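PDB 6ORI: EF0056 from Enterococcus faecalis, which is of unknown molecular function but forms part of the immunoglobulin-like, calcium-binding N-terminal region of an enterococcal surface protein probably linked to biofilm formation. Local coordinates for residues Ala79-Lys84 / Asp149-Glu154; Gln86-Lys91 / Asn95-Phe100; Val101-Asn104 / Pro110-Ile113; Tyr170-Ser173 / Asp177-Ile180. One frame throughout, in Å; residues are numbered along the deposited sequence.

Contact 1 of 4, residues Ala79-Lys84 / Asp149-Glu154; sequences AQYVEK and DEIFKE
Y81 swings CG beside its own backbone N, anti to the carbonyl carbon (chi1 -69°), and I151 sets CG1 in the same sense (chi1 -65°), which brings the tyrosine ring and the isoleucine ethyl branch alongside each other. This is where a type I beta turn, A79 to V82, meets the helix 148-155 in an immunoglobulin-like fold. The two side chains slide past one another in opposite directions: Y81 CB rests 3.8 Å from I151 CD1, and farther out Y81 CD2 is 3.7 Å from I151 CG1. The other branch, I151 CG2, is 4.0 Å from Y81 CD2. The turn closes through V82 N, which bonds to A79 O at 3.1 Å and leads into strand 82-87. Y81 is also tied by its backbone to E145, just beyond strand 135-144, while E83 and K84 both face T143 in a classic beta bulge. I151 packs on F144 as well, so the helix is seated on both the turn and that neighbouring strand. One face of the tyrosine ring is met by its own neighbour, with Q80 CG 3.5 Å above the plane of the Y81 ring and near its rim.

Contact 2 of 4, residues Gln86-Lys91 / Asn95-Phe100; sequences QVDPKK and NSRRTF
Q86 OE1 takes the N-H of R97 NE at 2.7 Å, the donor lying in the plane of the amide carbonyl while the oxygen sits somewhat out of the guanidinium plane. R97 gets there with CG anti to its backbone N (chi1 -172°) and a chain extended as far as NE, so it reaches back over the partner strand with one guanidinium face over the backbone of Q86 and V87. At the edge of that same group, R97 NH1 makes a salt bridge of 2.9 Å to D88 OD1. Here the two flat groups stand 85° apart, and the carboxylate oxygen is approached from above its plane. R97 NH1 also reaches N139 O, and D88 OD2 binds N139 ND2, which links the end of the hairpin to strand 135-144.

Beneath this polar layer, V87 and R98 form a hydrogen-bonded antiparallel pair, with R98 N to V87 O at 2.8 Å and V87 N to R98 O at 3.0 Å. Their side chains lie on the face away from Q86 and T99. There V87 CG1 meets F100 CE2 at 4.0 Å, and P89 CG sits over one face of the R98 guanidinium, whose NE is bonded to G124 O. P89 CG also packs 3.6 Å from N95 CB. The whole is the loop end of the antiparallel beta hairpin 82-87/98-104, fastened by R97, an arginine just before the second strand that reaches across to the first.

Contact 3 of 4, residues Val101-Asn104 / Pro110-Ile113; sequences VRIN and PTNI
An ST turn at T111 shapes this contact, at the corner where the chain leaves the short strand 110-111 and enters strand 113-117 beside strand 98-104. With OG1 between the backbone N and the carbonyl carbon (chi1 77°), the T111 hydroxyl does two jobs: OG1 accepts from I113 N at 3.2 Å within the turn and donates to I103 O at 2.7 Å across the contact. I103 O is gripped twice, because T111 N also bonds to it at 2.9 Å, lying in the carbonyl plane while the hydroxyl comes from above it. On the other side of the corner I113 O accepts from I103 N at 2.9 Å, nearly straight.

T111 O is held in turn by R102. That arginine runs extended from CG to NE and presents the side of its guanidinium, with R102 NE to T111 O at 2.8 Å and R102 NH2 to T111 O at 3.2 Å, the oxygen lying in the guanidinium plane. P110 CB leans on one face of the group, 3.5 Å from R102 NE, and a water sits at its edge, accepting from R102 NH2. N112 is turned away and bonds through ND2 to L74 O, while I103 CD1 and I113 CG2 touch at 3.9 Å. What results is a corner between two successive strands, 110-111 and 113-117, each running antiparallel to strand 98-104: an ST turn tied to that strand by backbone and side-chain bonds.

Contact 4 of 4, residues Tyr170-Ser173 / Asp177-Ile180; sequences YLVS and DDKI
Y170 and I180 cross at about a right angle, the isoleucine's ethyl branch meeting the ring obliquely at its CD2 and CE2 atoms. I180 CD1 and I180 CG1 are each 3.8 Å from Y170 CD2. The ring is brought there by an uncommon first torsion, with CG between the backbone N and the carbonyl carbon (chi1 57°), and its hydroxyl then extends to E21. V172 stands on the same sheet face as I180, as a non-hydrogen-bonded antiparallel pair, and meets it more loosely, V172 CG1 to I180 CG1 being 4.1 Å. That methyl is nearer to the turn backbone, with V172 CG1 3.5 Å from D178 O.

Between these side chains the main chains touch through C-H groups: V172 CA is 3.2 Å from K179 O, and I180 CA is 3.4 Å from L171 O. At the hairpin end, S173 N bonds to K179 O at 3.1 Å and D178 N to S173 O at 2.9 Å, the second donor standing above the carbonyl plane. D177 and D178 both have positive phi, which lets the chain reverse sharply after strand 166-173.

D178 points its CB away from the strand, and its carboxylate is claimed beyond it: OD1 by H174 ND1 and OD2 by R71 NH2 in a salt bridge. S173 OG similarly bonds to D176 and N67. A buried apolar face is thus closed off at the turn by polar groups that have partners, and the nearby arginine probably favours the ionised form of D178.

All four contacts reach the same antiparallel sheet. Contacts 1 and 2 share strand 82-87, contacts 2 and 3 share strand 98-104, and contacts 2 and 3 lie along the chain inside the loop that contact 1 closes. Contact 3 is the hub: its centre is about 15 Å from those of contacts 1 and 4. It reaches contact 1 where R102 NH2 approaches A79 O at 3.1 Å, a weak hydrogen bond, and contact 4 where I113 CD1 packs 3.5 Å from Y170 OH. Contacts 1 and 4 stay about 12 Å apart at their nearest atoms. No residue in the four contacts is a calcium ligand; the ion is bound by S162, G372, D374, L400 and D402.

Contact 1 of 4, residues Ala79-Lys84 / Asp149-Glu154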
loop_
_atom_site.group_PDB
_atom_site.type_symbol
_atom_site.label_atom_id
_atom_site.label_comp_id
_atom_site.label_asym_id
_atom_site.label_seq_id
_atom_site.Cartn_x
_atom_site.Cartn_y
_atom_site.Cartn_z
ATOM N N ALA A 79 -5.890 3.299 18.119
ATOM C CA ALA A 79 -6.728 2.184 18.527
ATOM C C ALA A 79 -7.243 2.350 19.956
ATOM O O ALA A 79 -8.389 1.980 20.268
ATOM C CB ALA A 79 -5.960 0.878 18.391
ATOM N N GLN A 80 -6.432 2.927 20.828
ATOM C CA GLN A 80 -6.828 3.095 22.220
ATOM C C GLN A 80 -8.120 3.901 22.374
ATOM O O GLN A 80 -8.798 3.777 23.392
ATOM C CB GLN A 80 -5.693 3.755 22.998
ATOM C CG GLN A 80 -5.415 5.168 22.548
ATOM C CD GLN A 80 -4.298 5.861 23.322
ATOM O OE1 GLN A 80 -4.180 5.696 24.531
ATOM N NE2 GLN A 80 -3.478 6.650 22.611
ATOM N N TYR A 81 -8.463 4.698 21.364
ATOM C CA TYR A 81 -9.651 5.554 21.409
ATOM C C TYR A 81 -10.742 5.168 20.426
ATOM O O TYR A 81 -11.739 5.863 20.294
ATOM C CB TYR A 81 -9.275 7.034 21.196
ATOM C CG TYR A 81 -8.490 7.608 22.364
ATOM C CD1 TYR A 81 -9.027 7.591 23.645
ATOM C CD2 TYR A 81 -7.232 8.146 22.186
ATOM C CE1 TYR A 81 -8.327 8.109 24.725
ATOM C CE2 TYR A 81 -6.517 8.671 23.275
ATOM C CZ TYR A 81 -7.078 8.647 24.527
ATOM O OH TYR A 81 -6.371 9.159 25.597
ATOM N N VAL A 82 -10.588 4.063 19.715
ATOM C CA VAL A 82 -11.628 3.626 18.781
ATOM C C VAL A 82 -12.799 3.028 19.553
ATOM O O VAL A 82 -12.600 2.186 20.427
ATOM C CB VAL A 82 -11.111 2.589 17.779
ATOM C CG1 VAL A 82 -12.244 2.002 16.945
ATOM C CG2 VAL A 82 -10.066 3.208 16.855
ATOM N N GLU A 83 -14.013 3.486 19.249
ATOM C CA GLU A 83 -15.217 2.894 19.817
ATOM C C GLU A 83 -15.874 1.898 18.889
ATOM O O GLU A 83 -16.339 0.853 19.338
ATOM C CB GLU A 83 -16.231 3.973 20.194
ATOM C CG GLU A 83 -17.492 3.344 20.801
ATOM C CD GLU A 83 -18.385 4.311 21.531
ATOM O OE1 GLU A 83 -17.910 5.366 22.000
ATOM O OE2 GLU A 83 -19.594 3.996 21.639
ATOM N N LYS A 84 -15.944 2.210 17.605
ATOM C CA LYS A 84 -16.680 1.401 16.656
ATOM C C LYS A 84 -16.103 1.595 15.258
ATOM O O LYS A 84 -15.644 2.686 14.937
ATOM C CB LYS A 84 -18.157 1.871 16.726
ATOM C CG LYS A 84 -19.113 1.453 15.632
ATOM C CD LYS A 84 -20.523 2.096 15.857
ATOM C CE LYS A 84 -20.518 3.647 15.987
ATOM N NZ LYS A 84 -21.903 4.294 16.111
ATOM N N ASP A 149 -8.726 16.099 17.259
ATOM C CA ASP A 149 -7.826 17.143 17.759
ATOM C C ASP A 149 -7.353 16.829 19.175
ATOM O O ASP A 149 -6.165 16.979 19.480
ATOM C CB ASP A 149 -8.418 18.562 17.668
ATOM C CG ASP A 149 -9.790 18.740 18.354
ATOM O OD1 ASP A 149 -10.334 17.837 19.024
ATOM O OD2 ASP A 149 -10.348 19.859 18.218
ATOM N N GLU A 150 -8.251 16.341 20.022
ATOM C CA GLU A 150 -7.902 15.964 21.389
ATOM C C GLU A 150 -6.990 14.746 21.384
ATOM O O GLU A 150 -6.047 14.669 22.155
ATOM C CB GLU A 150 -9.145 15.682 22.223
ATOM C CG GLU A 150 -10.030 16.891 22.407
ATOM C CD GLU A 150 -11.261 16.578 23.242
ATOM O OE1 GLU A 150 -11.168 15.731 24.166
ATOM O OE2 GLU A 150 -12.323 17.175 22.961
ATOM N N ILE A 151 -7.265 13.785 20.513
ATOM C CA ILE A 151 -6.397 12.621 20.394
ATOM C C ILE A 151 -5.004 13.021 19.905
ATOM O O ILE A 151 -3.988 12.564 20.450
ATOM C CB ILE A 151 -7.026 11.573 19.454
ATOM C CG1 ILE A 151 -8.325 11.036 20.073
ATOM C CG2 ILE A 151 -6.033 10.449 19.150
ATOM C CD1 ILE A 151 -9.159 10.202 19.109
ATOM N N PHE A 152 -4.936 13.862 18.879
ATOM C CA PHE A 152 -3.633 14.295 18.365
ATOM C C PHE A 152 -2.842 15.047 19.430
ATOM O O PHE A 152 -1.619 14.889 19.527
ATOM C CB PHE A 152 -3.800 15.149 17.106
ATOM C CG PHE A 152 -3.967 14.352 15.836
ATOM C CD1 PHE A 152 -4.462 13.049 15.840
ATOM C CD2 PHE A 152 -3.643 14.930 14.623
ATOM C CE1 PHE A 152 -4.588 12.339 14.638
ATOM C CE2 PHE A 152 -3.766 14.216 13.432
ATOM C CZ PHE A 152 -4.238 12.941 13.451
ATOM N N LYS A 153 -3.524 15.869 20.214
ATOM C CA LYS A 153 -2.869 16.616 21.280
ATOM C C LYS A 153 -2.266 15.671 22.306
ATOM O O LYS A 153 -1.128 15.866 22.746
ATOM C CB LYS A 153 -3.878 17.545 21.952
ATOM C CG LYS A 153 -3.296 18.413 23.049
ATOM C CD LYS A 153 -4.392 19.220 23.739
ATOM C CE LYS A 153 -3.828 20.332 24.605
ATOM N NZ LYS A 153 -3.317 21.484 23.806
ATOM N N GLU A 154 -3.032 14.652 22.690
ATOM C CA GLU A 154 -2.574 13.669 23.665
ATOM C C GLU A 154 -1.381 12.887 23.120
ATOM O O GLU A 154 -0.401 12.652 23.832
ATOM C CB GLU A 154 -3.692 12.698 24.048
ATOM C CG GLU A 154 -3.471 12.000 25.384
ATOM C CD GLU A 154 -4.262 12.632 26.516
ATOM O OE1 GLU A 154 -3.664 13.372 27.335
ATOM O OE2 GLU A 154 -5.487 12.378 26.587
#

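Contact 2 of 4, residues Gln86-Lys91 / Asn95-Phe100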
loop_
_atom_site.group_PDB
_atom_site.type_symbol
_atom_site.label_atom_id
_atom_site.label_comp_id
_atom_site.label_asym_id
_atom_site.label_seq_id
_atom_site.Cartn_x
_atom_site.Cartn_y
_atom_site.Cartn_z
ATOM N N GLN A 86 -17.416 0.530 11.244
ATOM C CA GLN A 86 -18.426 -0.088 10.393
ATOM C C GLN A 86 -18.160 0.262 8.940
ATOM O O GLN A 86 -17.432 1.216 8.642
ATOM C CB GLN A 86 -19.843 0.383 10.745
ATOM C CG GLN A 86 -20.315 0.022 12.136
ATOM C CD GLN A 86 -21.751 0.429 12.346
ATOM O OE1 GLN A 86 -22.334 1.099 11.497
ATOM N NE2 GLN A 86 -22.349 -0.008 13.448
ATOM N N VAL A 87 -18.736 -0.522 8.031
ATOM C CA VAL A 87 -18.602 -0.294 6.593
ATOM C C VAL A 87 -19.755 -0.994 5.902
ATOM O O VAL A 87 -20.266 -1.976 6.424
ATOM C CB VAL A 87 -17.237 -0.810 6.073
ATOM C CG1 VAL A 87 -17.154 -2.329 6.125
ATOM C CG2 VAL A 87 -16.974 -0.335 4.666
ATOM N N ASP A 88 -20.165 -0.504 4.735
ATOM C CA ASP A 88 -21.195 -1.174 3.965
ATOM C C ASP A 88 -20.548 -2.249 3.099
ATOM O O ASP A 88 -19.438 -2.066 2.622
ATOM C CB ASP A 88 -21.934 -0.194 3.069
ATOM C CG ASP A 88 -22.820 0.768 3.817
ATOM O OD1 ASP A 88 -23.134 0.530 5.005
ATOM O OD2 ASP A 88 -23.233 1.766 3.179
ATOM N N PRO A 89 -21.255 -3.351 2.837
ATOM C CA PRO A 89 -20.777 -4.330 1.866
ATOM C C PRO A 89 -20.897 -3.782 0.456
ATOM O O PRO A 89 -21.565 -2.780 0.221
ATOM C CB PRO A 89 -21.721 -5.506 2.058
ATOM C CG PRO A 89 -22.960 -4.903 2.590
ATOM C CD PRO A 89 -22.536 -3.756 3.432
ATOM N N LYS A 90 -20.236 -4.442 -0.478
ATOM C CA LYS A 90 -20.400 -4.103 -1.875
ATOM C C LYS A 90 -21.879 -4.122 -2.238
ATOM O O LYS A 90 -22.602 -5.048 -1.855
ATOM C CB LYS A 90 -19.630 -5.102 -2.722
ATOM C CG LYS A 90 -19.515 -4.719 -4.201
ATOM C CD LYS A 90 -20.289 -5.679 -5.076
ATOM C CE LYS A 90 -20.298 -5.209 -6.502
ATOM N NZ LYS A 90 -21.384 -5.841 -7.250
ATOM N N LYS A 91 -22.305 -3.092 -2.965
ATOM C CA LYS A 91 -23.713 -2.911 -3.323
ATOM C C LYS A 91 -24.281 -4.097 -4.106
ATOM O O LYS A 91 -23.578 -4.728 -4.897
ATOM C CB LYS A 91 -23.861 -1.634 -4.149
ATOM N N ASN A 95 -27.796 -6.254 1.175
ATOM C CA ASN A 95 -27.077 -6.701 2.368
ATOM C C ASN A 95 -26.921 -5.518 3.321
ATOM O O ASN A 95 -26.847 -4.369 2.878
ATOM C CB ASN A 95 -25.688 -7.235 2.000
ATOM C CG ASN A 95 -25.731 -8.563 1.271
ATOM O OD1 ASN A 95 -25.690 -8.608 0.038
ATOM N ND2 ASN A 95 -25.762 -9.655 2.031
ATOM N N SER A 96 -26.853 -5.793 4.620
ATOM C CA SER A 96 -26.833 -4.735 5.624
ATOM C C SER A 96 -25.405 -4.269 5.974
ATOM O O SER A 96 -24.411 -4.954 5.707
ATOM C CB SER A 96 -27.574 -5.198 6.880
ATOM O OG SER A 96 -27.039 -6.403 7.384
ATOM N N ARG A 97 -25.337 -3.112 6.613
ATOM C CA ARG A 97 -24.066 -2.534 7.074
ATOM C C ARG A 97 -23.360 -3.505 8.009
ATOM O O ARG A 97 -23.974 -4.174 8.831
ATOM C CB ARG A 97 -24.346 -1.216 7.771
ATOM C CG ARG A 97 -23.157 -0.410 8.144
ATOM C CD ARG A 97 -23.582 1.025 8.400
ATOM N NE ARG A 97 -22.492 1.851 8.863
ATOM C CZ ARG A 97 -21.602 2.431 8.067
ATOM N NH1 ARG A 97 -21.652 2.259 6.755
ATOM N NH2 ARG A 97 -20.658 3.161 8.583
ATOM N N ARG A 98 -22.044 -3.600 7.850
ATOM C CA ARG A 98 -21.230 -4.519 8.641
ATOM C C ARG A 98 -20.455 -3.798 9.724
ATOM O O ARG A 98 -20.096 -2.635 9.584
ATOM C CB ARG A 98 -20.219 -5.258 7.777
ATOM C CG ARG A 98 -20.784 -5.905 6.542
ATOM C CD ARG A 98 -21.900 -6.869 6.812
ATOM N NE ARG A 98 -22.135 -7.659 5.600
ATOM C CZ ARG A 98 -23.267 -8.266 5.270
ATOM N NH1 ARG A 98 -24.327 -8.194 6.061
ATOM N NH2 ARG A 98 -23.334 -8.963 4.145
ATOM N N THR A 99 -20.190 -4.529 10.811
ATOM C CA THR A 99 -19.341 -4.065 11.896
ATOM C C THR A 99 -18.020 -4.795 11.842
ATOM O O THR A 99 -17.976 -6.004 11.632
ATOM C CB THR A 99 -20.041 -4.295 13.240
ATOM O OG1 THR A 99 -21.189 -3.440 13.296
ATOM C CG2 THR A 99 -19.133 -3.929 14.411
ATOM N N PHE A 100 -16.932 -4.058 11.972
ATOM C CA PHE A 100 -15.609 -4.655 12.148
ATOM C C PHE A 100 -15.507 -5.006 13.642
ATOM O O PHE A 100 -15.650 -4.122 14.479
ATOM C CB PHE A 100 -14.534 -3.630 11.797
ATOM C CG PHE A 100 -13.955 -3.731 10.427
ATOM C CD1 PHE A 100 -12.876 -4.554 10.210
ATOM C CD2 PHE A 100 -14.410 -2.951 9.368
ATOM C CE1 PHE A 100 -12.259 -4.643 8.965
ATOM C CE2 PHE A 100 -13.779 -3.045 8.114
ATOM C CZ PHE A 100 -12.724 -3.893 7.932
#

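Contact 3 of 4, residues Val101-Asn104 / Pro110-Ile113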
loop_
_atom_site.group_PDB
_atom_site.type_symbol
_atom_site.label_atom_id
_atom_site.label_comp_id
_atom_site.label_asym_id
_atom_site.label_seq_id
_atom_site.Cartn_x
_atom_site.Cartn_y
_atom_site.Cartn_z
ATOM N N VAL A 101 -15.291 -6.261 13.987
ATOM C CA VAL A 101 -15.282 -6.717 15.378
ATOM C C VAL A 101 -13.885 -6.652 15.932
ATOM O O VAL A 101 -12.945 -7.146 15.305
ATOM C CB VAL A 101 -15.813 -8.171 15.447
ATOM C CG1 VAL A 101 -15.635 -8.779 16.833
ATOM C CG2 VAL A 101 -17.260 -8.215 15.020
ATOM N N ARG A 102 -13.727 -6.074 17.110
ATOM C CA ARG A 102 -12.417 -5.945 17.701
ATOM C C ARG A 102 -11.952 -7.275 18.294
ATOM O O ARG A 102 -12.719 -7.983 18.950
ATOM C CB ARG A 102 -12.424 -4.849 18.755
ATOM C CG ARG A 102 -11.041 -4.404 19.142
ATOM C CD ARG A 102 -11.101 -3.089 19.900
ATOM N NE ARG A 102 -9.770 -2.587 20.182
ATOM C CZ ARG A 102 -9.498 -1.357 20.600
ATOM N NH1 ARG A 102 -10.467 -0.466 20.774
ATOM N NH2 ARG A 102 -8.240 -1.028 20.840
ATOM N N ILE A 103 -10.713 -7.629 18.066
ATOM C CA ILE A 103 -10.125 -8.817 18.650
ATOM C C ILE A 103 -9.515 -8.460 20.011
ATOM O O ILE A 103 -8.848 -7.435 20.156
ATOM C CB ILE A 103 -9.049 -9.405 17.693
ATOM C CG1 ILE A 103 -9.714 -9.855 16.385
ATOM C CG2 ILE A 103 -8.323 -10.566 18.362
ATOM C CD1 ILE A 103 -8.745 -10.231 15.297
ATOM N N ASN A 104 -9.750 -9.309 21.008
ATOM C CA ASN A 104 -9.210 -9.122 22.341
ATOM C C ASN A 104 -8.183 -10.180 22.611
ATOM O O ASN A 104 -8.156 -11.207 21.938
ATOM C CB ASN A 104 -10.334 -9.203 23.346
ATOM C CG ASN A 104 -11.443 -8.264 22.985
ATOM O OD1 ASN A 104 -11.212 -7.060 22.841
ATOM N ND2 ASN A 104 -12.628 -8.796 22.751
ATOM N N PRO A 110 -8.288 -5.196 25.037
ATOM C CA PRO A 110 -8.470 -5.119 23.582
ATOM C C PRO A 110 -7.129 -5.127 22.850
ATOM O O PRO A 110 -6.127 -4.685 23.427
ATOM C CB PRO A 110 -9.161 -3.776 23.392
ATOM C CG PRO A 110 -8.756 -2.959 24.578
ATOM C CD PRO A 110 -8.505 -3.908 25.706
ATOM N N THR A 111 -7.093 -5.635 21.617
ATOM C CA THR A 111 -5.932 -5.477 20.745
ATOM C C THR A 111 -6.260 -4.384 19.750
ATOM O O THR A 111 -7.353 -3.844 19.734
ATOM C CB THR A 111 -5.548 -6.766 20.012
ATOM O OG1 THR A 111 -6.432 -7.004 18.923
ATOM C CG2 THR A 111 -5.568 -7.955 20.956
ATOM N N ASN A 112 -5.300 -4.082 18.885
ATOM C CA ASN A 112 -5.475 -3.091 17.842
ATOM C C ASN A 112 -5.786 -3.717 16.502
ATOM O O ASN A 112 -5.482 -3.108 15.480
ATOM C CB ASN A 112 -4.246 -2.176 17.741
ATOM C CG ASN A 112 -2.984 -2.916 17.309
ATOM O OD1 ASN A 112 -2.840 -4.102 17.531
ATOM N ND2 ASN A 112 -2.053 -2.197 16.711
ATOM N N ILE A 113 -6.393 -4.906 16.511
ATOM C CA ILE A 113 -6.803 -5.580 15.296
ATOM C C ILE A 113 -8.318 -5.804 15.309
ATOM O O ILE A 113 -8.884 -6.204 16.336
ATOM C CB ILE A 113 -6.054 -6.910 15.100
ATOM C CG1 ILE A 113 -4.543 -6.674 15.225
ATOM C CG2 ILE A 113 -6.425 -7.522 13.739
ATOM C CD1 ILE A 113 -3.689 -7.926 15.063
HETATM O O HOH W 1 -5.581 -1.843 21.543
#

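Contact 4 of 4, residues Tyr170-Ser173 / Asp177-Ile180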
loop_
_atom_site.group_PDB
_atom_site.type_symbol
_atom_site.label_atom_id
_atom_site.label_comp_id
_atom_site.label_asym_id
_atom_site.label_seq_id
_atom_site.Cartn_x
_atom_site.Cartn_y
_atom_site.Cartn_z
ATOM N N TYR A 170 -5.139 -6.925 5.828
ATOM C CA TYR A 170 -4.643 -8.197 5.333
ATOM C C TYR A 170 -5.726 -9.249 5.392
ATOM O O TYR A 170 -6.764 -9.047 6.000
ATOM C CB TYR A 170 -3.383 -8.642 6.092
ATOM C CG TYR A 170 -3.491 -8.771 7.598
ATOM C CD1 TYR A 170 -3.509 -7.639 8.419
ATOM C CD2 TYR A 170 -3.491 -10.014 8.214
ATOM C CE1 TYR A 170 -3.572 -7.762 9.805
ATOM C CE2 TYR A 170 -3.556 -10.134 9.596
ATOM C CZ TYR A 170 -3.583 -8.993 10.372
ATOM O OH TYR A 170 -3.623 -9.057 11.744
ATOM N N LEU A 171 -5.490 -10.362 4.711
ATOM C CA LEU A 171 -6.444 -11.451 4.630
ATOM C C LEU A 171 -5.882 -12.692 5.288
ATOM O O LEU A 171 -4.739 -13.063 5.002
ATOM C CB LEU A 171 -6.725 -11.722 3.165
ATOM C CG LEU A 171 -7.767 -12.776 2.857
ATOM C CD1 LEU A 171 -9.125 -12.303 3.318
ATOM C CD2 LEU A 171 -7.770 -13.080 1.361
ATOM N N VAL A 172 -6.669 -13.328 6.152
ATOM C CA VAL A 172 -6.249 -14.598 6.752
ATOM C C VAL A 172 -7.220 -15.689 6.372
ATOM O O VAL A 172 -8.337 -15.426 5.934
ATOM C CB VAL A 172 -6.113 -14.533 8.289
ATOM C CG1 VAL A 172 -5.119 -13.432 8.711
ATOM C CG2 VAL A 172 -7.460 -14.318 8.919
ATOM N N SER A 173 -6.763 -16.923 6.545
ATOM C CA SER A 173 -7.511 -18.099 6.189
ATOM C C SER A 173 -7.647 -19.007 7.410
ATOM O O SER A 173 -6.654 -19.486 7.948
ATOM C CB SER A 173 -6.753 -18.817 5.081
ATOM O OG SER A 173 -7.323 -20.105 4.870
ATOM N N ASP A 177 -4.966 -22.091 9.790
ATOM C CA ASP A 177 -4.608 -21.631 11.133
ATOM C C ASP A 177 -4.372 -20.121 11.205
ATOM O O ASP A 177 -3.472 -19.646 11.885
ATOM C CB ASP A 177 -3.393 -22.413 11.643
ATOM C CG ASP A 177 -3.638 -23.914 11.646
ATOM O OD1 ASP A 177 -4.814 -24.321 11.811
ATOM O OD2 ASP A 177 -2.670 -24.685 11.473
ATOM N N ASP A 178 -5.213 -19.378 10.492
ATOM C CA ASP A 178 -5.182 -17.908 10.469
ATOM C C ASP A 178 -3.894 -17.319 9.921
ATOM O O ASP A 178 -3.532 -16.172 10.207
ATOM C CB ASP A 178 -5.510 -17.321 11.844
ATOM C CG ASP A 178 -6.958 -17.478 12.194
ATOM O OD1 ASP A 178 -7.741 -17.864 11.304
ATOM O OD2 ASP A 178 -7.321 -17.206 13.363
ATOM N N LYS A 179 -3.200 -18.103 9.104
ATOM C CA LYS A 179 -2.059 -17.605 8.373
ATOM C C LYS A 179 -2.529 -16.600 7.327
ATOM O O LYS A 179 -3.722 -16.562 6.944
ATOM C CB LYS A 179 -1.285 -18.751 7.719
ATOM C CG LYS A 179 -0.465 -19.566 8.722
ATOM C CD LYS A 179 0.315 -20.670 8.006
ATOM C CE LYS A 179 1.275 -21.369 8.932
ATOM N NZ LYS A 179 0.554 -22.326 9.826
ATOM N N ILE A 180 -1.595 -15.769 6.900
ATOM C CA ILE A 180 -1.873 -14.685 5.987
ATOM C C ILE A 180 -1.750 -15.119 4.545
ATOM O O ILE A 180 -0.824 -15.842 4.172
ATOM C CB ILE A 180 -0.909 -13.536 6.283
ATOM C CG1 ILE A 180 -1.177 -13.030 7.703
ATOM C CG2 ILE A 180 -1.039 -12.424 5.262
ATOM C CD1 ILE A 180 -0.196 -11.954 8.152
#